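Universal stress protein A-like protein (Arabidopsis thaliana, PDB 2GM3) binds AMP and belongs to the universal stress protein family, though its wider cellular role is unknown. Local coordinates at residues A[128-133]-A[156-161]; A[6-11]-A[44-49]; A[118-123]-A[152-157]. One frame throughout, in Å; residues are numbered along the deposited sequence.

Contact 1: A[128-133]-A[156-161]; sequences LVVGSR and CPVMTI. With AMP (adenosine monophosphate), chain G.
Val129 has CG1 anti to its backbone N (chi1 179°), and Ile161 has CG1 anti to its carbonyl carbon (chi1 -58°). These two turns lead the branches to each other on one side of the sheet. Val129 CG1 and Ile161 CD1 end 3.4 Å apart, a tight fit. Ala30, Thr34 and Trp33 of helix 25-39 pack against this pair. On the opposite face Val130 CG2 lies alongside Thr160 CG2 at 3.7 Å, and Val158 CG1 fills in beside them. The strands are parallel. Hydrogen bonds run from Leu128 N to Pro157 O (2.8 Å), from Met159 N to Leu128 O, from Val130 N to Met159 O, and from Ile161 N to Val130 O (3.1 Å). The far edge of 158-161 pairs antiparallel with a strand of the second subunit, which carries the sheet across the interface.

AMP sits at the C-terminal end of 128-133. Gly131 N donates to the ribose O2' at 3.0 Å. A CB on Gly131 would clash with the ribose O3'. Arg133 bends at its third torsion, which brings its guanidinium edge-on to the phosphate. Its NE points almost straight at O2P (2.7 Å, N-H...O angle 170°), and NH2 reaches O1P at 2.9 Å. The backbone Arg133 N also donates to O2P, at 2.9 Å. With an alanine here the backbone bond could remain, but without the NE and NH2 bonds the phosphate would probably be held less firmly and left without its facing positive charge. Gly131 opens the G-2X-G-9X-G(S/T) motif of nucleotide-binding universal stress proteins. This is the ribose and phosphate side of an AMP site at the C-terminal edge of a parallel alpha/beta sheet.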
# COMPACT_ATOMS: atom_id res chain seq x y z
N LEU A 128 0.68 -5.75 2.97
CA LEU A 128 1.07 -6.47 1.76
C LEU A 128 1.60 -5.48 0.74
O LEU A 128 0.95 -4.47 0.44
CB LEU A 128 -0.18 -7.18 1.21
CG LEU A 128 -0.14 -7.86 -0.15
CD1 LEU A 128 0.99 -8.91 -0.18
CD2 LEU A 128 -1.44 -8.49 -0.49
N VAL A 129 2.78 -5.75 0.21
CA VAL A 129 3.31 -5.00 -0.92
C VAL A 129 3.22 -5.85 -2.20
O VAL A 129 3.69 -6.99 -2.23
CB VAL A 129 4.78 -4.61 -0.69
CG1 VAL A 129 5.31 -3.85 -1.88
CG2 VAL A 129 4.96 -3.79 0.58
N VAL A 130 2.61 -5.28 -3.23
CA VAL A 130 2.57 -5.89 -4.52
C VAL A 130 3.02 -4.84 -5.49
O VAL A 130 2.73 -3.65 -5.31
CB VAL A 130 1.13 -6.41 -4.92
CG1 VAL A 130 0.72 -7.61 -4.04
CG2 VAL A 130 0.08 -5.30 -4.79
N GLY A 131 3.75 -5.28 -6.51
CA GLY A 131 4.02 -4.47 -7.66
C GLY A 131 2.74 -4.41 -8.45
O GLY A 131 1.76 -5.07 -8.09
N SER A 132 2.73 -3.62 -9.53
CA SER A 132 1.57 -3.52 -10.38
C SER A 132 2.02 -3.05 -11.74
O SER A 132 2.85 -2.16 -11.85
CB SER A 132 0.56 -2.55 -9.79
OG SER A 132 -0.43 -2.22 -10.76
N ARG A 133 1.48 -3.66 -12.78
CA ARG A 133 1.82 -3.29 -14.13
C ARG A 133 0.95 -2.13 -14.54
O ARG A 133 1.21 -1.51 -15.55
CB ARG A 133 1.67 -4.48 -15.07
CG ARG A 133 2.68 -5.58 -14.78
CD ARG A 133 2.36 -6.83 -15.50
NE ARG A 133 1.18 -7.46 -14.95
CZ ARG A 133 0.56 -8.52 -15.49
NH1 ARG A 133 0.98 -9.05 -16.63
NH2 ARG A 133 -0.51 -9.05 -14.88
N CYS A 156 -5.53 -7.08 4.94
CA CYS A 156 -4.56 -6.21 5.55
C CYS A 156 -4.38 -5.03 4.59
O CYS A 156 -4.82 -5.11 3.45
CB CYS A 156 -3.24 -6.95 5.72
SG CYS A 156 -2.50 -7.29 4.17
N PRO A 157 -3.75 -3.94 5.05
CA PRO A 157 -3.33 -2.85 4.15
C PRO A 157 -2.52 -3.35 2.96
O PRO A 157 -1.69 -4.25 3.10
CB PRO A 157 -2.43 -2.00 5.03
CG PRO A 157 -3.06 -2.17 6.42
CD PRO A 157 -3.45 -3.64 6.46
N VAL A 158 -2.77 -2.76 1.80
CA VAL A 158 -2.08 -3.14 0.59
C VAL A 158 -1.40 -1.90 0.00
O VAL A 158 -2.01 -0.87 -0.13
CB VAL A 158 -3.06 -3.78 -0.48
CG1 VAL A 158 -2.27 -4.30 -1.65
CG2 VAL A 158 -3.85 -4.95 0.11
N MSE A 159 -0.13 -2.04 -0.31
CA MSE A 159 0.66 -1.02 -0.91
C MSE A 159 0.86 -1.51 -2.32
O MSE A 159 1.44 -2.59 -2.52
CB MSE A 159 2.01 -0.98 -0.21
CG MSE A 159 2.99 -0.03 -0.86
SE MSE A 159 2.44 1.81 -0.55
CE MSE A 159 3.22 1.99 1.08
N THR A 160 0.39 -0.75 -3.31
CA THR A 160 0.61 -1.09 -4.71
C THR A 160 1.61 -0.10 -5.27
O THR A 160 1.39 1.12 -5.21
CB THR A 160 -0.67 -1.04 -5.59
OG1 THR A 160 -1.29 0.22 -5.43
CG2 THR A 160 -1.66 -2.02 -5.15
N ILE A 161 2.72 -0.63 -5.80
CA ILE A 161 3.79 0.16 -6.38
C ILE A 161 3.92 -0.19 -7.83
O ILE A 161 4.06 -1.35 -8.16
CB ILE A 161 5.15 -0.12 -5.64
CG1 ILE A 161 5.00 0.18 -4.14
CG2 ILE A 161 6.32 0.69 -6.27
CD1 ILE A 161 5.68 -0.73 -3.26
P AMP G . -0.38 -7.14 -11.62
O1P AMP G . -0.64 -8.48 -12.04
O2P AMP G . 0.44 -6.34 -12.57
O3P AMP G . -1.50 -6.37 -11.12
O5' AMP G . 0.56 -7.20 -10.34
C5' AMP G . 1.86 -7.72 -10.44
C4' AMP G . 2.28 -8.05 -9.03
O4' AMP G . 1.50 -9.16 -8.48
C3' AMP G . 3.71 -8.49 -8.94
O3' AMP G . 4.54 -7.30 -8.88
C2' AMP G . 3.70 -9.22 -7.60
O2' AMP G . 3.85 -8.26 -6.55
C1' AMP G . 2.32 -9.86 -7.56
N9 AMP G . 2.40 -11.20 -8.16
C8 AMP G . 2.11 -11.56 -9.44
N7 AMP G . 2.32 -12.88 -9.58
C5 AMP G . 2.71 -13.37 -8.40
C6 AMP G . 3.06 -14.63 -7.91
N6 AMP G . 3.06 -15.71 -8.66
N1 AMP G . 3.42 -14.74 -6.63
C2 AMP G . 3.46 -13.71 -5.81
N3 AMP G . 3.14 -12.49 -6.22
C4 AMP G . 2.76 -12.29 -7.50

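Contact 2: A[6-11]-A[44-49]. With AMP (adenosine monophosphate), chain G.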
# COMPACT_ATOMS: atom_id res chain seq x y z
N THR A 6 7.36 -4.26 12.15
CA THR A 6 6.27 -4.29 11.21
C THR A 6 6.51 -5.40 10.21
O THR A 6 7.57 -5.46 9.58
CB THR A 6 6.11 -2.94 10.55
OG1 THR A 6 5.58 -2.03 11.51
CG2 THR A 6 5.17 -3.03 9.38
N LYS A 7 5.53 -6.30 10.08
CA LYS A 7 5.66 -7.40 9.12
C LYS A 7 5.16 -6.96 7.77
O LYS A 7 3.98 -6.68 7.58
CB LYS A 7 4.94 -8.69 9.56
CG LYS A 7 5.34 -9.23 10.96
CD LYS A 7 4.30 -10.24 11.44
CE LYS A 7 3.99 -10.08 12.93
NZ LYS A 7 2.53 -10.33 13.24
N VAL A 8 6.07 -6.91 6.82
CA VAL A 8 5.76 -6.50 5.48
C VAL A 8 5.78 -7.73 4.58
O VAL A 8 6.86 -8.28 4.30
CB VAL A 8 6.82 -5.51 5.01
CG1 VAL A 8 6.44 -4.92 3.64
CG2 VAL A 8 7.02 -4.42 6.04
N MSE A 9 4.60 -8.15 4.10
CA MSE A 9 4.53 -9.24 3.12
C MSE A 9 4.75 -8.70 1.72
O MSE A 9 4.09 -7.73 1.34
CB MSE A 9 3.19 -9.95 3.18
CG MSE A 9 3.22 -11.23 2.33
SE MSE A 9 1.73 -12.39 2.68
CE MSE A 9 1.02 -12.31 1.03
N VAL A 10 5.67 -9.30 0.98
CA VAL A 10 6.02 -8.80 -0.36
C VAL A 10 5.81 -9.94 -1.33
O VAL A 10 6.44 -10.97 -1.20
CB VAL A 10 7.47 -8.33 -0.44
CG1 VAL A 10 7.79 -7.85 -1.83
CG2 VAL A 10 7.75 -7.21 0.57
N ALA A 11 4.90 -9.77 -2.28
CA ALA A 11 4.53 -10.80 -3.20
C ALA A 11 5.47 -10.68 -4.39
O ALA A 11 5.49 -9.65 -5.08
CB ALA A 11 3.08 -10.58 -3.61
N SER A 44 15.71 -2.82 11.79
CA SER A 44 15.14 -3.66 12.84
C SER A 44 13.67 -3.37 13.15
O SER A 44 13.03 -4.11 13.90
CB SER A 44 16.01 -3.64 14.07
OG SER A 44 17.21 -4.27 13.71
N ASP A 45 13.13 -2.32 12.52
CA ASP A 45 11.74 -1.92 12.73
C ASP A 45 10.79 -2.66 11.78
O ASP A 45 9.58 -2.60 11.94
CB ASP A 45 11.63 -0.39 12.66
CG ASP A 45 12.13 0.30 13.95
OD1 ASP A 45 11.27 0.69 14.79
OD2 ASP A 45 13.36 0.43 14.16
N PHE A 46 11.36 -3.37 10.82
CA PHE A 46 10.59 -4.09 9.81
C PHE A 46 11.10 -5.52 9.61
O PHE A 46 12.29 -5.78 9.73
CB PHE A 46 10.63 -3.33 8.47
CG PHE A 46 9.98 -1.98 8.54
CD1 PHE A 46 10.69 -0.87 8.98
CD2 PHE A 46 8.64 -1.84 8.23
CE1 PHE A 46 10.08 0.36 9.08
CE2 PHE A 46 8.02 -0.63 8.33
CZ PHE A 46 8.73 0.49 8.74
N LYS A 47 10.18 -6.42 9.28
CA LYS A 47 10.51 -7.77 8.88
C LYS A 47 9.82 -8.08 7.54
O LYS A 47 8.63 -7.86 7.39
CB LYS A 47 10.04 -8.75 9.98
CG LYS A 47 10.30 -10.20 9.65
CD LYS A 47 10.08 -11.12 10.82
CE LYS A 47 10.35 -12.56 10.40
NZ LYS A 47 10.82 -13.41 11.55
N ILE A 48 10.57 -8.57 6.58
CA ILE A 48 10.03 -8.78 5.26
C ILE A 48 9.61 -10.25 5.11
O ILE A 48 10.39 -11.17 5.42
CB ILE A 48 11.04 -8.42 4.22
CG1 ILE A 48 11.55 -6.99 4.48
CG2 ILE A 48 10.47 -8.59 2.83
CD1 ILE A 48 10.50 -5.84 4.50
N LEU A 49 8.37 -10.46 4.69
CA LEU A 49 7.87 -11.81 4.46
C LEU A 49 7.70 -11.97 2.94
O LEU A 49 6.85 -11.34 2.35
CB LEU A 49 6.56 -12.05 5.23
CG LEU A 49 6.62 -11.75 6.71
CD1 LEU A 49 5.25 -11.72 7.29
CD2 LEU A 49 7.45 -12.79 7.45
P AMP G . -0.38 -7.14 -11.62
O1P AMP G . -0.64 -8.48 -12.04
O2P AMP G . 0.44 -6.34 -12.57
O3P AMP G . -1.50 -6.37 -11.12
O5' AMP G . 0.56 -7.20 -10.34
C5' AMP G . 1.86 -7.72 -10.44
C4' AMP G . 2.28 -8.05 -9.03
O4' AMP G . 1.50 -9.16 -8.48
C3' AMP G . 3.71 -8.49 -8.94
O3' AMP G . 4.54 -7.30 -8.88
C2' AMP G . 3.70 -9.22 -7.60
O2' AMP G . 3.85 -8.26 -6.55
C1' AMP G . 2.32 -9.86 -7.56
N9 AMP G . 2.40 -11.20 -8.16
C8 AMP G . 2.11 -11.56 -9.44
N7 AMP G . 2.32 -12.88 -9.58
C5 AMP G . 2.71 -13.37 -8.40
C6 AMP G . 3.06 -14.63 -7.91
N6 AMP G . 3.06 -15.71 -8.66
N1 AMP G . 3.42 -14.74 -6.63
C2 AMP G . 3.46 -13.71 -5.81
N3 AMP G . 3.14 -12.49 -6.22
C4 AMP G . 2.76 -12.29 -7.50
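The Phe46 ring meets Val8 at its edge: Val8 CG2 lies near the ring plane, 3.8 Å from Phe46 CD2. Thr6 runs alongside the same ring, with Thr6 CB 3.6 Å from Phe46 CD2. Ile38 and Val39 of helix 25-39 also touch Phe46, and so does Ile38 of the second subunit. With CG anti to its carbonyl carbon (chi1 -64°), Phe46 lies side by side with Thr6, both pointing the same way.

Ile48 follows on the same face of the sheet. Its CD1 curls back to Val8 CB at 3.7 Å, while its CG2 meets Val10 CG2 at 3.8 Å. One isoleucine thus bridges two valines of the partner strand. On the other face Leu49 CD1 reaches Lys7 CB at 3.8 Å. Lys47 NZ makes a long, weak ion pair with Glu104.

Five backbone hydrogen bonds tie the parallel strands. They begin with Thr6 N to Asp45 O (2.8 Å) and alternate up to Val10 N to Leu49 O. That last bond and the one from Leu49 N to Val8 O are both 2.7 Å long. The polar ends at the start of the pair turn to the second subunit. Thr6 OG1 bonds Lys37 O and Arg40 NH1 of that subunit, and Asp45 OD1 forms a salt bridge with its Arg40. At the other end Ala11 O accepts a hydrogen bond from the ribose O2' of AMP, 2.6 Å away.

The strands are the two arms of a beta-alpha-beta unit whose crossover is helix 25-39. That helix lies against the Val8 and Phe46 face. Helix 112-123 packs on Met9 and Leu49 on the other face, and strand 127-132 pairs with the other edge of 6-11.

Contact 3: A[118-123]-A[152-157]; sequences QEVKRV and KHAECP
Ala154 and Val120 touch where two helices of the alpha/beta fold lie on the same face of the parallel sheet. Helix 146-153 ends here, and a turn leads down to the strand 158-162. The last full turn of helix 112-123 packs against that descent. Ala154 is the first residue to leave helical geometry. Its CB lies 4.3 Å from Val120 CG2, and it also touches Cys117 of the same helix. Leu128 of the central sheet lies beneath both Ala154 and Val120.

Glu155 comes next, at the solvent-exposed rim. Its backbone N lies 3.7 Å from Val120 CG1. Its side chain is extended beyond CG and carries the carboxylate back across Lys121. There OE1 meets the carbon part of the lysine, 3.2 Å from Lys121 CD. The lysine chain bends several times along its length. At 4.4 Å, Lys121 NZ and Glu155 OE1 are too far apart for a salt bridge, though a weak attraction is likely at this exposed edge.

Cys156 returns the chain to the buried side. Its SG sits between the backbone N and the carbonyl carbon (chi1 68°), which turns the sulfur toward the helix. From here the chain runs on through Pro157 to the strand. The contact has no hydrogen bond across it and rests largely on Val120. Both valine methyls face the sulfur: Val120 CG1 is 3.4 Å from Cys156 SG, and Val120 CG2 is 4.0 Å from it.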
# COMPACT_ATOMS: atom_id res chain seq x y z
N GLN A 118 -5.00 -15.76 0.80
CA GLN A 118 -5.08 -16.81 1.82
C GLN A 118 -3.89 -16.66 2.77
O GLN A 118 -4.02 -16.80 3.99
CB GLN A 118 -5.05 -18.20 1.21
CG GLN A 118 -6.31 -18.61 0.45
CD GLN A 118 -6.11 -19.98 -0.21
OE1 GLN A 118 -5.27 -20.14 -1.09
NE2 GLN A 118 -6.87 -20.98 0.25
N GLU A 119 -2.75 -16.30 2.22
CA GLU A 119 -1.54 -16.18 3.01
C GLU A 119 -1.59 -14.97 3.93
O GLU A 119 -1.18 -15.05 5.11
CB GLU A 119 -0.30 -16.20 2.11
CG GLU A 119 -0.05 -17.59 1.51
CD GLU A 119 0.56 -18.55 2.53
OE1 GLU A 119 -0.18 -19.43 3.06
OE2 GLU A 119 1.76 -18.40 2.85
N VAL A 120 -2.18 -13.88 3.43
CA VAL A 120 -2.43 -12.72 4.28
C VAL A 120 -3.22 -13.08 5.51
O VAL A 120 -2.84 -12.71 6.62
CB VAL A 120 -3.10 -11.56 3.51
CG1 VAL A 120 -3.66 -10.51 4.48
CG2 VAL A 120 -2.10 -10.95 2.51
N LYS A 121 -4.31 -13.82 5.35
CA LYS A 121 -5.08 -14.20 6.52
C LYS A 121 -4.47 -15.28 7.42
O LYS A 121 -4.85 -15.40 8.58
CB LYS A 121 -6.58 -14.39 6.26
CG LYS A 121 -7.00 -15.15 5.01
CD LYS A 121 -8.27 -14.47 4.41
CE LYS A 121 -9.26 -15.49 3.85
NZ LYS A 121 -9.87 -16.28 4.98
N ARG A 122 -3.48 -16.01 6.91
CA ARG A 122 -2.80 -17.07 7.67
C ARG A 122 -1.65 -16.45 8.46
O ARG A 122 -1.51 -16.68 9.65
CB ARG A 122 -2.25 -18.14 6.70
CG ARG A 122 -1.81 -19.50 7.28
CD ARG A 122 -0.78 -20.20 6.36
NE ARG A 122 0.53 -19.95 6.92
CZ ARG A 122 1.65 -19.71 6.26
NH1 ARG A 122 1.71 -19.69 4.95
NH2 ARG A 122 2.73 -19.48 6.95
N VAL A 123 -0.85 -15.64 7.78
CA VAL A 123 0.39 -15.11 8.32
C VAL A 123 0.13 -13.84 9.09
O VAL A 123 0.84 -13.52 10.04
CB VAL A 123 1.38 -14.85 7.17
CG1 VAL A 123 2.58 -14.03 7.62
CG2 VAL A 123 1.82 -16.16 6.55
N LYS A 152 -8.42 -5.23 -3.38
CA LYS A 152 -9.83 -5.40 -3.16
C LYS A 152 -10.08 -6.42 -2.03
O LYS A 152 -10.98 -6.25 -1.21
CB LYS A 152 -10.47 -5.79 -4.50
CG LYS A 152 -11.92 -6.18 -4.48
CD LYS A 152 -12.45 -6.36 -5.92
CE LYS A 152 -13.82 -7.08 -5.91
NZ LYS A 152 -14.54 -7.09 -7.22
N HIS A 153 -9.28 -7.47 -1.96
CA HIS A 153 -9.64 -8.58 -1.10
C HIS A 153 -8.75 -8.86 0.11
O HIS A 153 -9.22 -9.37 1.11
CB HIS A 153 -9.82 -9.86 -1.93
CG HIS A 153 -11.05 -9.86 -2.78
ND1 HIS A 153 -12.33 -9.87 -2.24
CD2 HIS A 153 -11.21 -9.89 -4.12
CE1 HIS A 153 -13.21 -9.88 -3.23
NE2 HIS A 153 -12.56 -9.88 -4.37
N ALA A 154 -7.47 -8.52 0.03
CA ALA A 154 -6.58 -8.84 1.14
C ALA A 154 -7.06 -8.24 2.46
O ALA A 154 -7.61 -7.15 2.49
CB ALA A 154 -5.16 -8.47 0.83
N GLU A 155 -6.91 -8.98 3.54
CA GLU A 155 -7.43 -8.55 4.84
C GLU A 155 -6.30 -7.90 5.64
O GLU A 155 -6.12 -8.16 6.84
CB GLU A 155 -8.08 -9.71 5.59
CG GLU A 155 -9.18 -10.41 4.78
CD GLU A 155 -9.92 -11.46 5.57
OE1 GLU A 155 -9.28 -12.15 6.41
OE2 GLU A 155 -11.13 -11.62 5.34
N CYS A 156 -5.53 -7.08 4.94
CA CYS A 156 -4.56 -6.21 5.55
C CYS A 156 -4.38 -5.03 4.59
O CYS A 156 -4.82 -5.11 3.45
CB CYS A 156 -3.24 -6.95 5.72
SG CYS A 156 -2.50 -7.29 4.17
N PRO A 157 -3.75 -3.94 5.05
CA PRO A 157 -3.33 -2.85 4.15
C PRO A 157 -2.52 -3.35 2.96
O PRO A 157 -1.69 -4.25 3.10
CB PRO A 157 -2.43 -2.00 5.03
CG PRO A 157 -3.06 -2.17 6.42
CD PRO A 157 -3.45 -3.64 6.46

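Overall arrangement
All three contacts belong to one sheet and the helices on it. Strands 6-11 and 127-132 are neighbours, so contacts 1 and 2 join directly: Val129 N lies 2.6 Å from Met9 O, and Val129 O lies 3.0 Å from Ala11 N. Their centres are about 13 Å apart, and both reach AMP. Contact 3 lies off the pocket; the Val120 side chain is about 10 Å from the nucleotide. It packs on both other contacts. Val120 CG2 is 3.9 Å from Leu128 CD2 of contact 1 and 3.7 Å from Met9 CE of contact 2. Contacts 1 and 3 share Cys156 and Pro157. Each contact also touches the second subunit.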